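Local coordinates for protein DNA-entry nuclease inhibitor (Bacillus subtilis subsp. subtilis, PDB 4MQD) that inhibits the activity of the DNA-entry nuclease, a partner in the complex that governs binding and entry of donor DNA during competence, at residues Leu63-Asn67 and Ser68-Val72. Numbering follows the deposited sequence.
Sequences LFRLN and SSETV
Past Arg-65 the strand ends at Leu-66, and Asn-67, with left-handed backbone angles (phi 54°, psi 44°), turns the chain so that Ser-68 to Val-72 double back beside the arginine. Its side chain runs extended from CG to NE and passes alongside Ser-68, Arg-65 CD lying 3.6 Å from Ser-68 CB. The Arg-65 and Glu-70 side chains cross at about a right angle, with guanidinium and carboxylate planes steeply inclined to each other. Glu-70 OE1 sits over one guanidinium face, 3.7 Å from Arg-65 NH2, a long salt bridge of charge alone to which no N-H points. In the guanidinium plane, Arg-65 NH1 donates to a water at 2.8 Å, which passes a hydrogen to Thr-71 O at 3.0 Å. Ser-68 OG, set anti to its own N (chi1 179°), accepts from Glu-70 N at 3.2 Å. An alanine in place of Arg-65 is likely to leave the bridging water without its donor and Glu-70 without this positive neighbour, with Asp-36 of the second subunit close by. Asn-67 ND2 donates to Met-4 O and its OD1 accepts from Ser-134 N, tying the turn to both chain ends. Ser-68 to Glu-70 form an ST turn in the loop after strand 59-66 of the mixed beta sheet, where Glu-70 and Thr-71 pack against the second subunit.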
ATOM      1  N   LEU A  63      -0.822  14.114   0.175  1.00 25.03           N
ATOM      2  CA  LEU A  63       0.085  13.638  -0.876  1.00 25.38           C
ATOM      3  C   LEU A  63      -0.683  13.515  -2.182  1.00 24.61           C
ATOM      4  O   LEU A  63      -1.426  12.551  -2.382  1.00 23.62           O
ATOM      5  CB  LEU A  63       0.694  12.280  -0.510  1.00 26.27           C
ATOM      6  CG  LEU A  63       2.004  12.311   0.274  1.00 28.53           C
ATOM      7  CD1 LEU A  63       1.841  13.101   1.563  1.00 30.33           C
ATOM      8  CD2 LEU A  63       2.484  10.894   0.556  1.00 28.29           C
ATOM      9  N   PHE A  64      -0.511  14.491  -3.067  1.00 24.09           N
ATOM     10  CA  PHE A  64      -1.189  14.464  -4.356  1.00 25.01           C
ATOM     11  C   PHE A  64      -0.305  13.800  -5.402  1.00 25.29           C
ATOM     12  O   PHE A  64       0.901  14.048  -5.448  1.00 25.90           O
ATOM     13  CB  PHE A  64      -1.577  15.870  -4.807  1.00 25.88           C
ATOM     14  CG  PHE A  64      -2.612  15.880  -5.893  1.00 27.87           C
ATOM     15  CD1 PHE A  64      -3.951  15.695  -5.589  1.00 28.77           C
ATOM     16  CD2 PHE A  64      -2.245  16.046  -7.222  1.00 29.40           C
ATOM     17  CE1 PHE A  64      -4.909  15.688  -6.588  1.00 29.97           C
ATOM     18  CE2 PHE A  64      -3.197  16.042  -8.226  1.00 29.47           C
ATOM     19  CZ  PHE A  64      -4.531  15.861  -7.909  1.00 30.69           C
ATOM     20  N   ARG A  65      -0.913  12.955  -6.232  1.00 25.22           N
ATOM     21  CA  ARG A  65      -0.202  12.237  -7.289  1.00 25.13           C
ATOM     22  C   ARG A  65      -1.005  12.216  -8.583  1.00 25.61           C
ATOM     23  O   ARG A  65      -2.237  12.242  -8.557  1.00 27.83           O
ATOM     24  CB  ARG A  65       0.066  10.796  -6.865  1.00 25.63           C
ATOM     25  CG  ARG A  65       0.959  10.649  -5.648  1.00 25.67           C
ATOM     26  CD  ARG A  65       1.075   9.193  -5.245  1.00 25.99           C
ATOM     27  NE  ARG A  65       1.857   9.032  -4.026  1.00 27.18           N
ATOM     28  CZ  ARG A  65       2.076   7.870  -3.415  1.00 28.93           C
ATOM     29  NH1 ARG A  65       1.571   6.740  -3.901  1.00 29.82           N
ATOM     30  NH2 ARG A  65       2.806   7.841  -2.305  1.00 30.42           N
ATOM     31  N   LEU A  66      -0.291  12.159  -9.705  1.00 26.08           N
ATOM     32  CA  LEU A  66      -0.895  12.017 -11.026  1.00 26.96           C
ATOM     33  C   LEU A  66      -0.377  10.733 -11.682  1.00 28.56           C
ATOM     34  O   LEU A  66       0.826  10.594 -11.917  1.00 28.15           O
ATOM     35  CB  LEU A  66      -0.555  13.229 -11.896  1.00 27.66           C
ATOM     36  CG  LEU A  66      -1.027  13.232 -13.355  1.00 28.51           C
ATOM     37  CD1 LEU A  66      -2.535  13.065 -13.463  1.00 28.43           C
ATOM     38  CD2 LEU A  66      -0.578  14.510 -14.044  1.00 29.26           C
ATOM     39  N   ASN A  67      -1.293   9.804 -11.961  1.00 29.43           N
ATOM     40  CA  ASN A  67      -0.976   8.531 -12.619  1.00 30.04           C
ATOM     41  C   ASN A  67       0.125   7.732 -11.921  1.00 30.86           C
ATOM     42  O   ASN A  67       1.022   7.190 -12.568  1.00 31.97           O
ATOM     43  CB  ASN A  67      -0.615   8.760 -14.092  1.00 29.67           C
ATOM     44  CG  ASN A  67      -1.761   9.364 -14.883  1.00 29.94           C
ATOM     45  OD1 ASN A  67      -2.909   8.938 -14.753  1.00 31.61           O
ATOM     46  ND2 ASN A  67      -1.454  10.351 -15.718  1.00 29.04           N
ATOM     47  N   SER A  68       0.046   7.661 -10.596  1.00 31.55           N
ATOM     48  CA  SER A  68       0.989   6.868  -9.820  1.00 33.24           C
ATOM     49  C   SER A  68       0.632   5.391  -9.920  1.00 34.82           C
ATOM     50  O   SER A  68      -0.545   5.031  -9.910  1.00 35.83           O
ATOM     51  CB  SER A  68       0.982   7.298  -8.354  1.00 32.54           C
ATOM     52  OG  SER A  68       1.883   6.513  -7.593  1.00 32.86           O
ATOM     53  N   SER A  69       1.655   4.548 -10.032  1.00 38.09           N
ATOM     54  CA  SER A  69       1.485   3.098  -9.987  1.00 41.09           C
ATOM     55  C   SER A  69       2.022   2.519  -8.677  1.00 41.74           C
ATOM     56  O   SER A  69       2.006   1.301  -8.486  1.00 45.05           O
ATOM     57  CB  SER A  69       2.189   2.444 -11.179  1.00 44.60           C
ATOM     58  OG  SER A  69       3.586   2.678 -11.140  1.00 50.49           O
ATOM     59  N   GLU A  70       2.502   3.385  -7.784  1.00 38.28           N
ATOM     60  CA  GLU A  70       2.968   2.948  -6.470  1.00 38.35           C
ATOM     61  C   GLU A  70       1.782   2.464  -5.653  1.00 36.02           C
ATOM     62  O   GLU A  70       0.840   3.219  -5.414  1.00 35.53           O
ATOM     63  CB  GLU A  70       3.672   4.084  -5.715  1.00 40.90           C
ATOM     64  CG  GLU A  70       5.097   4.363  -6.169  1.00 44.30           C
ATOM     65  CD  GLU A  70       5.877   5.223  -5.184  1.00 47.77           C
ATOM     66  OE1 GLU A  70       5.254   5.868  -4.312  1.00 48.12           O
ATOM     67  OE2 GLU A  70       7.124   5.253  -5.283  1.00 55.13           O
ATOM     68  N   THR A  71       1.829   1.202  -5.231  1.00 35.81           N
ATOM     69  CA  THR A  71       0.765   0.640  -4.408  1.00 35.19           C
ATOM     70  C   THR A  71       0.763   1.300  -3.035  1.00 32.44           C
ATOM     71  O   THR A  71       1.800   1.775  -2.559  1.00 29.37           O
ATOM     72  CB  THR A  71       0.909  -0.886  -4.233  1.00 37.57           C
ATOM     73  OG1 THR A  71       2.177  -1.189  -3.639  1.00 41.41           O
ATOM     74  CG2 THR A  71       0.796  -1.594  -5.577  1.00 39.00           C
ATOM     75  N   VAL A  72      -0.413   1.343  -2.417  1.00 31.63           N
ATOM     76  CA  VAL A  72      -0.569   1.874  -1.070  1.00 29.85           C
ATOM     77  C   VAL A  72      -0.811   0.691  -0.140  1.00 29.25           C
ATOM     78  O   VAL A  72      -1.901   0.120  -0.113  1.00 29.16           O
ATOM     79  CB  VAL A  72      -1.733   2.881  -1.002  1.00 29.04           C
ATOM     80  CG1 VAL A  72      -1.867   3.462   0.401  1.00 28.86           C
ATOM     81  CG2 VAL A  72      -1.523   3.985  -2.031  1.00 29.28           C
TER
HETATM   82  O   HOH W   1       2.203   4.732  -2.023  1.00 29.12           O